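Local coordinates for tyrosine recombinase XerH (Helicobacter pylori, PDB 5JK0), which catalyses site-specific cutting and rejoining of DNA through a tyrosine-based mechanism and takes part in chromosome segregation, at residues 318-323 and 331-336; 205-208 and 212-215; 325-330 and 337-342. One frame throughout, in Å; residues are numbered along the deposited sequence.

Contact 1: 318-323 and 331-336; sequences TLLYQK and QEALGH. With nucleotides of chain H.
In the catalytic domain of this tyrosine recombinase, helix 309-324 packs against helix 327-334 through L320, A333 and L334. Just past the second helix comes the LGH sequence of the family, which carries H336, a predicted active-site residue. Between 318-323 and 331-336 the contact is carried by one leucine methyl. CG of L320 stands anti to the backbone N (chi1 177°), and its CD2 reaches across to A333. L320 CD2 lies 3.7 Å from A333 CB. The same methyl meets L334 more loosely, with L320 CD2 4.3 Å from L334 CD2. A333 has only its CB to offer. The CA atoms of L320 and A333 are 8.9 Å apart, and the leucine branch and the alanine methyl meet in between. All three residues are buried. The second subunit also packs here, with its A356 on L320 and its W360 on L319. L334 also rests on F316 and A317 of helix 309-324.

G335, the first residue past the helix, has positive phi and turns the chain toward the DNA. Its N still bonds back to the helix, 2.8 Å from Q331 O. After the turn, NE2 of Q331 makes a weak hydrogen bond to the carbonyl oxygen of H336. The H336 imidazole folds back beside the helix end. CB of L334 sits 3.5 Å above one ring face, offset toward the rim.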
ATOM      1  N   THR D 318      19.811  -4.209 -18.148  1.00 43.54           N
ATOM      2  CA  THR D 318      19.451  -2.845 -18.516  1.00 45.03           C
ATOM      3  C   THR D 318      19.827  -2.562 -19.966  1.00 47.80           C
ATOM      4  O   THR D 318      18.988  -2.140 -20.760  1.00 50.67           O
ATOM      5  CB  THR D 318      20.133  -1.811 -17.603  1.00 42.89           C
ATOM      6  OG1 THR D 318      19.671  -1.982 -16.258  1.00 39.69           O
ATOM      7  CG2 THR D 318      19.813  -0.396 -18.066  1.00 45.60           C
ATOM      8  N   LEU D 319      21.088  -2.814 -20.305  1.00 47.25           N
ATOM      9  CA  LEU D 319      21.592  -2.578 -21.654  1.00 49.16           C
ATOM     10  C   LEU D 319      20.829  -3.382 -22.703  1.00 50.71           C
ATOM     11  O   LEU D 319      20.592  -2.903 -23.814  1.00 54.24           O
ATOM     12  CB  LEU D 319      23.083  -2.913 -21.730  1.00 49.27           C
ATOM     13  CG  LEU D 319      23.751  -2.701 -23.091  1.00 51.93           C
ATOM     14  CD1 LEU D 319      23.690  -1.236 -23.494  1.00 53.94           C
ATOM     15  CD2 LEU D 319      25.188  -3.197 -23.071  1.00 51.43           C
ATOM     16  N   LEU D 320      20.445  -4.605 -22.347  1.00 49.03           N
ATOM     17  CA  LEU D 320      19.700  -5.465 -23.260  1.00 49.58           C
ATOM     18  C   LEU D 320      18.342  -4.861 -23.599  1.00 51.90           C
ATOM     19  O   LEU D 320      17.889  -4.934 -24.741  1.00 54.15           O
ATOM     20  CB  LEU D 320      19.519  -6.861 -22.660  1.00 46.98           C
ATOM     21  CG  LEU D 320      18.686  -7.847 -23.484  1.00 46.55           C
ATOM     22  CD1 LEU D 320      19.302  -8.067 -24.856  1.00 47.08           C
ATOM     23  CD2 LEU D 320      18.529  -9.168 -22.745  1.00 45.16           C
ATOM     24  N   TYR D 321      17.700  -4.257 -22.604  1.00 52.28           N
ATOM     25  CA  TYR D 321      16.385  -3.662 -22.806  1.00 55.56           C
ATOM     26  C   TYR D 321      16.477  -2.328 -23.541  1.00 60.86           C
ATOM     27  O   TYR D 321      15.526  -1.908 -24.199  1.00 63.39           O
ATOM     28  CB  TYR D 321      15.668  -3.473 -21.467  1.00 53.01           C
ATOM     29  CG  TYR D 321      14.275  -2.903 -21.605  1.00 53.75           C
ATOM     30  CD1 TYR D 321      13.216  -3.701 -22.022  1.00 54.07           C
ATOM     31  CD2 TYR D 321      14.017  -1.568 -21.324  1.00 54.54           C
ATOM     32  CE1 TYR D 321      11.941  -3.185 -22.155  1.00 55.34           C
ATOM     33  CE2 TYR D 321      12.745  -1.043 -21.452  1.00 55.99           C
ATOM     34  CZ  TYR D 321      11.711  -1.856 -21.868  1.00 56.61           C
ATOM     35  OH  TYR D 321      10.443  -1.336 -21.996  1.00 58.48           O
ATOM     36  N   GLN D 322      17.622  -1.663 -23.434  1.00 63.38           N
ATOM     37  CA  GLN D 322      17.815  -0.386 -24.111  1.00 68.90           C
ATOM     38  C   GLN D 322      18.105  -0.584 -25.593  1.00 69.32           C
ATOM     39  O   GLN D 322      17.861   0.306 -26.407  1.00 71.53           O
ATOM     40  CB  GLN D 322      18.953   0.407 -23.460  1.00 73.51           C
ATOM     41  CG  GLN D 322      18.754   0.701 -21.981  1.00 77.15           C
ATOM     42  CD  GLN D 322      17.496   1.500 -21.700  1.00 84.68           C
ATOM     43  OE1 GLN D 322      17.043   2.287 -22.531  1.00 90.21           O
ATOM     44  NE2 GLN D 322      16.921   1.298 -20.519  1.00 84.04           N
ATOM     45  N   LYS D 323      18.620  -1.759 -25.940  1.00 68.46           N
ATOM     46  CA  LYS D 323      19.041  -2.033 -27.309  1.00 70.95           C
ATOM     47  C   LYS D 323      17.962  -2.733 -28.133  1.00 73.80           C
ATOM     48  O   LYS D 323      17.890  -2.551 -29.349  1.00 77.00           O
ATOM     49  CB  LYS D 323      20.317  -2.879 -27.307  1.00 69.61           C
ATOM     50  N   GLN D 331      13.730 -11.734 -20.272  1.00 38.95           N
ATOM     51  CA  GLN D 331      13.387 -12.878 -19.436  1.00 38.13           C
ATOM     52  C   GLN D 331      14.171 -14.124 -19.831  1.00 36.66           C
ATOM     53  O   GLN D 331      14.725 -14.818 -18.977  1.00 35.05           O
ATOM     54  CB  GLN D 331      11.889 -13.167 -19.515  1.00 38.95           C
ATOM     55  CG  GLN D 331      11.457 -14.372 -18.700  1.00 40.84           C
ATOM     56  CD  GLN D 331      10.001 -14.735 -18.917  1.00 42.47           C
ATOM     57  OE1 GLN D 331       9.419 -14.423 -19.955  1.00 43.34           O
ATOM     58  NE2 GLN D 331       9.406 -15.398 -17.932  1.00 43.03           N
ATOM     59  N   GLU D 332      14.216 -14.400 -21.130  1.00 36.86           N
ATOM     60  CA  GLU D 332      14.876 -15.596 -21.642  1.00 37.87           C
ATOM     61  C   GLU D 332      16.394 -15.525 -21.499  1.00 36.97           C
ATOM     62  O   GLU D 332      17.049 -16.537 -21.248  1.00 37.63           O
ATOM     63  CB  GLU D 332      14.498 -15.821 -23.108  1.00 39.22           C
ATOM     64  CG  GLU D 332      13.016 -16.066 -23.331  1.00 41.59           C
ATOM     65  CD  GLU D 332      12.569 -17.432 -22.846  1.00 43.56           C
ATOM     66  OE1 GLU D 332      13.420 -18.342 -22.760  1.00 43.26           O
ATOM     67  OE2 GLU D 332      11.366 -17.596 -22.551  1.00 45.03           O
ATOM     68  N   ALA D 333      16.950 -14.329 -21.660  1.00 35.75           N
ATOM     69  CA  ALA D 333      18.394 -14.144 -21.579  1.00 39.48           C
ATOM     70  C   ALA D 333      18.890 -14.185 -20.138  1.00 38.61           C
ATOM     71  O   ALA D 333      19.973 -14.699 -19.860  1.00 39.35           O
ATOM     72  CB  ALA D 333      18.797 -12.834 -22.239  1.00 37.12           C
ATOM     73  N   LEU D 334      18.093 -13.641 -19.222  1.00 37.52           N
ATOM     74  CA  LEU D 334      18.477 -13.580 -17.815  1.00 37.44           C
ATOM     75  C   LEU D 334      18.065 -14.843 -17.063  1.00 37.51           C
ATOM     76  O   LEU D 334      18.657 -15.187 -16.040  1.00 38.02           O
ATOM     77  CB  LEU D 334      17.867 -12.347 -17.142  1.00 37.38           C
ATOM     78  CG  LEU D 334      18.658 -11.036 -17.215  1.00 38.84           C
ATOM     79  CD1 LEU D 334      20.035 -11.206 -16.591  1.00 40.63           C
ATOM     80  CD2 LEU D 334      18.774 -10.523 -18.646  1.00 40.79           C
ATOM     81  N   GLY D 335      17.048 -15.528 -17.574  1.00 36.88           N
ATOM     82  CA  GLY D 335      16.564 -16.746 -16.951  1.00 37.15           C
ATOM     83  C   GLY D 335      15.565 -16.481 -15.842  1.00 36.61           C
ATOM     84  O   GLY D 335      15.419 -17.286 -14.921  1.00 38.17           O
ATOM     85  N   HIS D 336      14.878 -15.346 -15.927  1.00 35.76           N
ATOM     86  CA  HIS D 336      13.853 -14.994 -14.949  1.00 36.97           C
ATOM     87  C   HIS D 336      12.646 -15.917 -15.071  1.00 38.69           C
ATOM     88  O   HIS D 336      12.189 -16.208 -16.176  1.00 33.40           O
ATOM     89  CB  HIS D 336      13.414 -13.537 -15.126  1.00 36.00           C
ATOM     90  CG  HIS D 336      14.495 -12.540 -14.847  1.00 36.51           C
ATOM     91  ND1 HIS D 336      14.556 -11.313 -15.473  1.00 35.44           N
ATOM     92  CD2 HIS D 336      15.553 -12.582 -14.003  1.00 36.54           C
ATOM     93  CE1 HIS D 336      15.606 -10.645 -15.031  1.00 36.18           C
ATOM     94  NE2 HIS D 336      16.229 -11.394 -14.137  1.00 36.92           N
TER
ATOM     95  P    DT H  14      12.905 -15.752 -10.641  1.00 72.89           P
ATOM     96  OP1  DT H  14      13.542 -16.618 -11.659  1.00 74.63           O
ATOM     97  OP2  DT H  14      12.280 -14.477 -11.055  1.00 74.16           O
ATOM     98  O5'  DT H  14      11.813 -16.601  -9.837  1.00 85.43           O
ATOM     99  C5'  DT H  14      12.230 -17.665  -8.987  1.00 83.70           C
ATOM    100  C4'  DT H  14      11.061 -18.221  -8.191  1.00 83.48           C
ATOM    101  O4'  DT H  14      10.650 -17.263  -7.182  1.00 81.82           O
ATOM    102  C3'  DT H  14       9.807 -18.544  -9.015  1.00 86.13           C
ATOM    103  O3'  DT H  14       9.399 -19.883  -8.773  1.00 86.70           O
ATOM    104  C2'  DT H  14       8.765 -17.540  -8.507  1.00 86.28           C
ATOM    105  C1'  DT H  14       9.250 -17.282  -7.091  1.00 83.50           C
ATOM    106  N1   DT H  14       8.782 -15.980  -6.527  1.00 83.40           N
ATOM    107  C2   DT H  14       7.759 -15.977  -5.607  1.00 82.85           C
ATOM    108  O2   DT H  14       7.210 -16.991  -5.216  1.00 82.13           O
ATOM    109  N3   DT H  14       7.401 -14.735  -5.154  1.00 83.37           N
ATOM    110  C4   DT H  14       7.950 -13.521  -5.522  1.00 83.85           C
ATOM    111  O4   DT H  14       7.557 -12.455  -5.057  1.00 84.35           O
ATOM    112  C5   DT H  14       9.017 -13.595  -6.493  1.00 84.01           C
ATOM    113  C7   DT H  14       9.689 -12.341  -6.970  1.00 84.53           C
ATOM    114  C6   DT H  14       9.377 -14.807  -6.944  1.00 83.83           C
TER

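Contact 2: 205-208 and 212-215; sequences IKII and GMRS. With nucleotides of chain G.
I208 and G212 share the one hydrogen bond of this contact, at the C-terminal end of helix 198-211. G212 N donates to I208 O over 2.7 Å. The bond is bent, 140° at the hydrogen. G212 has positive phi and leads the chain out of the helix.

Apolar packing follows on M213. Its CG lies between the backbone N and the carbonyl carbon (chi1 68°), and the chain bends again at its last torsion. The terminal methyl thus comes back to the helix, with M213 CE 3.9 Å from I207 CG2. I208 CG2 approaches the backbone instead, 3.8 Å from M213 O.

Polar contacts to DNA begin beyond M213. CB of R214 points away from 205-208, and the guanidinium meets a phosphate at its edge. R214 NH1 makes a weak hydrogen bond of 3.3 Å to OP1 of DT22 of chain G. On the backbone side, R214 N donates to E217 OE1.

This helix exit followed by a T-G-hydrophobic-R sequence, here with M213, is typical of tyrosine recombinases, where it carries the first arginine of the active site, here predicted to be R214.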
ATOM      1  N   ILE D 205      35.368 -13.360 -15.340  1.00 39.44           N
ATOM      2  CA  ILE D 205      34.659 -12.092 -15.216  1.00 38.86           C
ATOM      3  C   ILE D 205      34.039 -11.651 -16.542  1.00 41.17           C
ATOM      4  O   ILE D 205      32.914 -11.153 -16.568  1.00 42.27           O
ATOM      5  CB  ILE D 205      35.595 -10.984 -14.686  1.00 38.33           C
ATOM      6  CG1 ILE D 205      36.117 -11.360 -13.298  1.00 37.72           C
ATOM      7  CG2 ILE D 205      34.876  -9.645 -14.629  1.00 36.52           C
ATOM      8  CD1 ILE D 205      36.968 -10.294 -12.648  1.00 37.99           C
ATOM      9  N   LYS D 206      34.761 -11.852 -17.639  1.00 43.74           N
ATOM     10  CA  LYS D 206      34.271 -11.433 -18.951  1.00 44.31           C
ATOM     11  C   LYS D 206      33.009 -12.187 -19.368  1.00 42.50           C
ATOM     12  O   LYS D 206      32.096 -11.598 -19.946  1.00 42.01           O
ATOM     13  CB  LYS D 206      35.355 -11.606 -20.014  1.00 47.46           C
ATOM     14  CG  LYS D 206      36.457 -10.566 -19.924  1.00 49.24           C
ATOM     15  CD  LYS D 206      37.243 -10.454 -21.217  1.00 53.00           C
ATOM     16  CE  LYS D 206      38.337  -9.405 -21.088  1.00 54.87           C
ATOM     17  NZ  LYS D 206      38.614  -8.712 -22.376  1.00 57.57           N
ATOM     18  N   ILE D 207      32.959 -13.484 -19.077  1.00 42.11           N
ATOM     19  CA  ILE D 207      31.787 -14.290 -19.406  1.00 41.15           C
ATOM     20  C   ILE D 207      30.556 -13.772 -18.660  1.00 39.46           C
ATOM     21  O   ILE D 207      29.453 -13.735 -19.208  1.00 35.94           O
ATOM     22  CB  ILE D 207      32.018 -15.780 -19.076  1.00 41.04           C
ATOM     23  CG1 ILE D 207      33.073 -16.372 -20.012  1.00 43.20           C
ATOM     24  CG2 ILE D 207      30.723 -16.570 -19.197  1.00 39.50           C
ATOM     25  CD1 ILE D 207      33.373 -17.832 -19.754  1.00 41.99           C
ATOM     26  N   ILE D 208      30.759 -13.351 -17.415  1.00 38.11           N
ATOM     27  CA  ILE D 208      29.686 -12.780 -16.608  1.00 36.07           C
ATOM     28  C   ILE D 208      29.180 -11.467 -17.201  1.00 35.61           C
ATOM     29  O   ILE D 208      27.973 -11.239 -17.288  1.00 35.72           O
ATOM     30  CB  ILE D 208      30.145 -12.539 -15.155  1.00 34.12           C
ATOM     31  CG1 ILE D 208      30.439 -13.872 -14.466  1.00 33.67           C
ATOM     32  CG2 ILE D 208      29.091 -11.765 -14.377  1.00 31.96           C
ATOM     33  CD1 ILE D 208      30.813 -13.734 -13.009  1.00 31.61           C
ATOM     34  N   GLY D 212      25.655 -12.047 -18.449  1.00 38.33           N
ATOM     35  CA  GLY D 212      24.837 -11.578 -17.346  1.00 36.85           C
ATOM     36  C   GLY D 212      24.351 -12.698 -16.446  1.00 37.18           C
ATOM     37  O   GLY D 212      23.385 -12.529 -15.706  1.00 37.12           O
ATOM     38  N   MET D 213      25.017 -13.849 -16.512  1.00 37.98           N
ATOM     39  CA  MET D 213      24.653 -14.980 -15.666  1.00 37.76           C
ATOM     40  C   MET D 213      25.053 -14.711 -14.216  1.00 36.46           C
ATOM     41  O   MET D 213      25.940 -13.898 -13.950  1.00 35.00           O
ATOM     42  CB  MET D 213      25.305 -16.271 -16.171  1.00 39.62           C
ATOM     43  CG  MET D 213      26.820 -16.319 -16.027  1.00 40.44           C
ATOM     44  SD  MET D 213      27.523 -17.898 -16.551  1.00 40.90           S
ATOM     45  CE  MET D 213      27.127 -17.889 -18.298  1.00 35.40           C
ATOM     46  N   ARG D 214      24.392 -15.390 -13.284  1.00 35.84           N
ATOM     47  CA  ARG D 214      24.666 -15.199 -11.863  1.00 36.33           C
ATOM     48  C   ARG D 214      26.045 -15.731 -11.485  1.00 34.31           C
ATOM     49  O   ARG D 214      26.666 -16.473 -12.247  1.00 33.20           O
ATOM     50  CB  ARG D 214      23.590 -15.877 -11.011  1.00 39.12           C
ATOM     51  CG  ARG D 214      22.216 -15.233 -11.115  1.00 41.80           C
ATOM     52  CD  ARG D 214      21.202 -15.910 -10.201  1.00 43.80           C
ATOM     53  NE  ARG D 214      20.883 -17.270 -10.630  1.00 47.33           N
ATOM     54  CZ  ARG D 214      21.407 -18.368 -10.096  1.00 49.76           C
ATOM     55  NH1 ARG D 214      22.282 -18.275  -9.102  1.00 50.03           N
ATOM     56  NH2 ARG D 214      21.055 -19.563 -10.554  1.00 51.35           N
ATOM     57  N   SER D 215      26.515 -15.343 -10.302  1.00 32.72           N
ATOM     58  CA  SER D 215      27.836 -15.731  -9.820  1.00 32.68           C
ATOM     59  C   SER D 215      28.007 -17.246  -9.754  1.00 32.98           C
ATOM     60  O   SER D 215      28.975 -17.791 -10.279  1.00 34.74           O
ATOM     61  CB  SER D 215      28.101 -15.124  -8.441  1.00 33.70           C
ATOM     62  OG  SER D 215      28.072 -13.708  -8.488  1.00 34.32           O
TER
ATOM     63  P    DT G  22      24.416 -16.675  -6.290  1.00 41.94           P
ATOM     64  OP1  DT G  22      24.821 -16.699  -7.713  1.00 42.99           O
ATOM     65  OP2  DT G  22      24.983 -17.663  -5.347  1.00 45.49           O
ATOM     66  O5'  DT G  22      24.701 -15.215  -5.701  1.00 32.97           O
ATOM     67  C5'  DT G  22      24.142 -14.075  -6.337  1.00 34.12           C
ATOM     68  C4'  DT G  22      24.326 -12.831  -5.487  1.00 33.12           C
ATOM     69  O4'  DT G  22      23.764 -13.053  -4.167  1.00 32.66           O
ATOM     70  C3'  DT G  22      25.779 -12.395  -5.271  1.00 31.90           C
ATOM     71  O3'  DT G  22      25.905 -11.004  -5.553  1.00 31.80           O
ATOM     72  C2'  DT G  22      26.036 -12.706  -3.794  1.00 32.26           C
ATOM     73  C1'  DT G  22      24.650 -12.556  -3.194  1.00 33.19           C
ATOM     74  N1   DT G  22      24.459 -13.342  -1.943  1.00 34.84           N
ATOM     75  C2   DT G  22      24.125 -12.692  -0.779  1.00 35.35           C
ATOM     76  O2   DT G  22      23.972 -11.484  -0.709  1.00 36.05           O
ATOM     77  N3   DT G  22      23.976 -13.508   0.311  1.00 35.13           N
ATOM     78  C4   DT G  22      24.125 -14.883   0.350  1.00 36.70           C
ATOM     79  O4   DT G  22      23.969 -15.531   1.379  1.00 38.17           O
ATOM     80  C5   DT G  22      24.477 -15.502  -0.905  1.00 37.45           C
ATOM     81  C7   DT G  22      24.666 -16.988  -0.987  1.00 39.34           C
ATOM     82  C6   DT G  22      24.628 -14.711  -1.976  1.00 36.59           C
TER

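Contact 3: 325-330 and 337-342; sequences HDLILV and ASLNTS. With nucleotides of chain H.
This is a buried apolar contact in the catalytic domain of the recombinase, between the start of helix 327-334 and the short helical turn 339-342, which precedes the predicted nucleophile Y345. L327, I328 and V330 meet L339 and S342, the first two with their branch ends. CG of L327 is anti to the backbone N (chi1 -160°), and its CD1 touches the far turn, 3.5 Å from S342 O. S342 CB touches both L327 CD1 and V330 CG1, the latter at 4.0 Å. L339 fits against the first turn of the helix, with L339 CD1 4.2 Å from I328 CD1. S342 OG is hydrogen-bonded to ND1 of H336.

Both helical elements have side-chain N-caps. OD1 of D326 accepts weak bonds from N of I328 and N of L329, while its OD2 forms a salt bridge to R352 of the second subunit. S338 OG accepts from N340 N over 3.2 Å. N340 of the second subunit also bonds to S338, so the two copies meet at this turn.

Segment 337-342 also holds the DNA at two points. T341 OG1 is hydrogen-bonded to OP2 of DT14 of chain H at 3.3 Å. The shorter bond is from the backbone: A337 N donates to OP1 of DT14 of chain H, 2.7 Å away.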
ATOM      1  N   HIS D 325      14.531  -3.481 -26.547  1.00 66.64           N
ATOM      2  CA  HIS D 325      13.217  -3.163 -25.985  1.00 68.43           C
ATOM      3  C   HIS D 325      12.263  -4.352 -26.060  1.00 66.00           C
ATOM      4  O   HIS D 325      11.077  -4.196 -26.351  1.00 66.74           O
ATOM      5  CB  HIS D 325      12.607  -1.949 -26.691  1.00 74.07           C
ATOM      6  CG  HIS D 325      13.247  -0.649 -26.316  1.00 79.71           C
ATOM      7  ND1 HIS D 325      12.790   0.131 -25.274  1.00 81.43           N
ATOM      8  CD2 HIS D 325      14.311   0.006 -26.837  1.00 82.51           C
ATOM      9  CE1 HIS D 325      13.545   1.211 -25.172  1.00 82.20           C
ATOM     10  NE2 HIS D 325      14.475   1.160 -26.108  1.00 83.08           N
ATOM     11  N   ASP D 326      12.796  -5.539 -25.793  1.00 60.55           N
ATOM     12  CA  ASP D 326      12.010  -6.766 -25.814  1.00 56.14           C
ATOM     13  C   ASP D 326      12.006  -7.398 -24.426  1.00 53.05           C
ATOM     14  O   ASP D 326      13.014  -7.952 -23.984  1.00 52.18           O
ATOM     15  CB  ASP D 326      12.569  -7.740 -26.854  1.00 56.11           C
ATOM     16  CG  ASP D 326      11.587  -8.838 -27.222  1.00 55.11           C
ATOM     17  OD1 ASP D 326      10.750  -9.212 -26.373  1.00 53.56           O
ATOM     18  OD2 ASP D 326      11.653  -9.332 -28.366  1.00 56.52           O
ATOM     19  N   LEU D 327      10.869  -7.313 -23.745  1.00 50.05           N
ATOM     20  CA  LEU D 327      10.758  -7.795 -22.373  1.00 47.34           C
ATOM     21  C   LEU D 327      10.881  -9.316 -22.295  1.00 44.46           C
ATOM     22  O   LEU D 327      11.458  -9.851 -21.348  1.00 42.83           O
ATOM     23  CB  LEU D 327       9.435  -7.340 -21.758  1.00 48.08           C
ATOM     24  CG  LEU D 327       9.364  -7.345 -20.230  1.00 48.55           C
ATOM     25  CD1 LEU D 327      10.468  -6.480 -19.644  1.00 48.60           C
ATOM     26  CD2 LEU D 327       8.002  -6.866 -19.761  1.00 49.80           C
ATOM     27  N   ILE D 328      10.339 -10.006 -23.294  1.00 43.73           N
ATOM     28  CA  ILE D 328      10.442 -11.461 -23.367  1.00 41.67           C
ATOM     29  C   ILE D 328      11.899 -11.885 -23.555  1.00 40.49           C
ATOM     30  O   ILE D 328      12.354 -12.868 -22.966  1.00 38.96           O
ATOM     31  CB  ILE D 328       9.581 -12.033 -24.513  1.00 42.87           C
ATOM     32  CG1 ILE D 328       8.103 -11.702 -24.286  1.00 43.01           C
ATOM     33  CG2 ILE D 328       9.764 -13.539 -24.629  1.00 42.61           C
ATOM     34  CD1 ILE D 328       7.507 -12.372 -23.068  1.00 42.11           C
ATOM     35  N   LEU D 329      12.627 -11.128 -24.370  1.00 41.16           N
ATOM     36  CA  LEU D 329      14.041 -11.398 -24.618  1.00 41.73           C
ATOM     37  C   LEU D 329      14.865 -11.248 -23.342  1.00 40.48           C
ATOM     38  O   LEU D 329      15.807 -12.003 -23.109  1.00 40.43           O
ATOM     39  CB  LEU D 329      14.580 -10.465 -25.704  1.00 43.59           C
ATOM     40  CG  LEU D 329      16.047 -10.641 -26.102  1.00 45.44           C
ATOM     41  CD1 LEU D 329      16.293 -12.047 -26.626  1.00 46.33           C
ATOM     42  CD2 LEU D 329      16.455  -9.600 -27.134  1.00 47.10           C
ATOM     43  N   VAL D 330      14.502 -10.268 -22.521  1.00 39.60           N
ATOM     44  CA  VAL D 330      15.169 -10.046 -21.242  1.00 39.38           C
ATOM     45  C   VAL D 330      14.962 -11.239 -20.317  1.00 39.79           C
ATOM     46  O   VAL D 330      15.900 -11.706 -19.668  1.00 41.59           O
ATOM     47  CB  VAL D 330      14.659  -8.765 -20.553  1.00 38.52           C
ATOM     48  CG1 VAL D 330      15.203  -8.660 -19.134  1.00 38.18           C
ATOM     49  CG2 VAL D 330      15.037  -7.538 -21.368  1.00 39.06           C
ATOM     50  N   ALA D 337      12.134 -16.378 -13.936  1.00 39.87           N
ATOM     51  CA  ALA D 337      10.934 -17.206 -13.930  1.00 40.60           C
ATOM     52  C   ALA D 337       9.690 -16.328 -13.986  1.00 39.50           C
ATOM     53  O   ALA D 337       8.648 -16.741 -14.492  1.00 39.78           O
ATOM     54  CB  ALA D 337      10.902 -18.099 -12.701  1.00 41.85           C
ATOM     55  N   SER D 338       9.811 -15.112 -13.464  1.00 39.91           N
ATOM     56  CA  SER D 338       8.702 -14.165 -13.458  1.00 40.37           C
ATOM     57  C   SER D 338       9.040 -12.912 -14.256  1.00 40.42           C
ATOM     58  O   SER D 338      10.164 -12.413 -14.201  1.00 40.40           O
ATOM     59  CB  SER D 338       8.330 -13.785 -12.025  1.00 41.00           C
ATOM     60  OG  SER D 338       7.338 -12.773 -12.011  1.00 42.13           O
ATOM     61  N   LEU D 339       8.058 -12.404 -14.992  1.00 41.40           N
ATOM     62  CA  LEU D 339       8.240 -11.193 -15.782  1.00 41.89           C
ATOM     63  C   LEU D 339       8.136  -9.942 -14.916  1.00 43.61           C
ATOM     64  O   LEU D 339       8.439  -8.837 -15.368  1.00 44.31           O
ATOM     65  CB  LEU D 339       7.218 -11.138 -16.917  1.00 41.97           C
ATOM     66  CG  LEU D 339       7.555 -12.019 -18.121  1.00 41.20           C
ATOM     67  CD1 LEU D 339       6.335 -12.221 -18.996  1.00 42.46           C
ATOM     68  CD2 LEU D 339       8.687 -11.396 -18.919  1.00 39.95           C
ATOM     69  N   ASN D 340       7.703 -10.118 -13.671  1.00 44.70           N
ATOM     70  CA  ASN D 340       7.678  -9.021 -12.713  1.00 46.22           C
ATOM     71  C   ASN D 340       9.096  -8.603 -12.342  1.00 44.79           C
ATOM     72  O   ASN D 340       9.330  -7.479 -11.901  1.00 45.68           O
ATOM     73  CB  ASN D 340       6.894  -9.412 -11.460  1.00 48.30           C
ATOM     74  CG  ASN D 340       5.427  -9.661 -11.745  1.00 51.39           C
ATOM     75  OD1 ASN D 340       4.843  -9.046 -12.637  1.00 52.94           O
ATOM     76  ND2 ASN D 340       4.823 -10.567 -10.985  1.00 52.57           N
ATOM     77  N   THR D 341      10.036  -9.525 -12.524  1.00 43.62           N
ATOM     78  CA  THR D 341      11.448  -9.250 -12.296  1.00 42.97           C
ATOM     79  C   THR D 341      12.037  -8.498 -13.486  1.00 44.75           C
ATOM     80  O   THR D 341      12.796  -7.543 -13.319  1.00 44.78           O
ATOM     81  CB  THR D 341      12.245 -10.548 -12.064  1.00 43.39           C
ATOM     82  OG1 THR D 341      11.681 -11.267 -10.960  1.00 44.26           O
ATOM     83  CG2 THR D 341      13.706 -10.240 -11.773  1.00 43.04           C
ATOM     84  N   SER D 342      11.674  -8.937 -14.688  1.00 45.82           N
ATOM     85  CA  SER D 342      12.160  -8.321 -15.919  1.00 46.92           C
ATOM     86  C   SER D 342      11.638  -6.896 -16.080  1.00 47.71           C
ATOM     87  O   SER D 342      12.296  -6.047 -16.680  1.00 47.61           O
ATOM     88  CB  SER D 342      11.755  -9.164 -17.131  1.00 46.76           C
ATOM     89  OG  SER D 342      12.223 -10.496 -17.008  1.00 47.17           O
TER
ATOM     90  P    DT H  14      12.905 -15.752 -10.641  1.00 72.89           P
ATOM     91  OP1  DT H  14      13.542 -16.618 -11.659  1.00 74.63           O
ATOM     92  OP2  DT H  14      12.280 -14.477 -11.055  1.00 74.16           O
ATOM     93  O5'  DT H  14      11.813 -16.601  -9.837  1.00 85.43           O
ATOM     94  C5'  DT H  14      12.230 -17.665  -8.987  1.00 83.70           C
ATOM     95  C4'  DT H  14      11.061 -18.221  -8.191  1.00 83.48           C
ATOM     96  O4'  DT H  14      10.650 -17.263  -7.182  1.00 81.82           O
ATOM     97  C3'  DT H  14       9.807 -18.544  -9.015  1.00 86.13           C
ATOM     98  O3'  DT H  14       9.399 -19.883  -8.773  1.00 86.70           O
ATOM     99  C2'  DT H  14       8.765 -17.540  -8.507  1.00 86.28           C
ATOM    100  C1'  DT H  14       9.250 -17.282  -7.091  1.00 83.50           C
ATOM    101  N1   DT H  14       8.782 -15.980  -6.527  1.00 83.40           N
ATOM    102  C2   DT H  14       7.759 -15.977  -5.607  1.00 82.85           C
ATOM    103  O2   DT H  14       7.210 -16.991  -5.216  1.00 82.13           O
ATOM    104  N3   DT H  14       7.401 -14.735  -5.154  1.00 83.37           N
ATOM    105  C4   DT H  14       7.950 -13.521  -5.522  1.00 83.85           C
ATOM    106  O4   DT H  14       7.557 -12.455  -5.057  1.00 84.35           O
ATOM    107  C5   DT H  14       9.017 -13.595  -6.493  1.00 84.01           C
ATOM    108  C7   DT H  14       9.689 -12.341  -6.970  1.00 84.53           C
ATOM    109  C6   DT H  14       9.377 -14.807  -6.944  1.00 83.83           C
TER

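Contacts 1 and 3 share helix 327-334, and their segments alternate along the chain. Their centres are 7 Å apart. H336 NE2 of contact 1 packs 3.6 Å from T341 CG2 of contact 3, so the predicted catalytic histidine lies against the turn before Y345. Contact 2 comes earlier in the sequence, and its centre is 14 Å from that of contact 1. They touch where L334 CD1 packs 3.7 Å from G212 O. At this junction R313 bonds to the carbonyl oxygens of G212 and L334. Contacts 2 and 3 do not meet; their nearest atoms are about 9 Å apart. Contact 2 reaches a phosphate of chain G and contact 3 one of chain H.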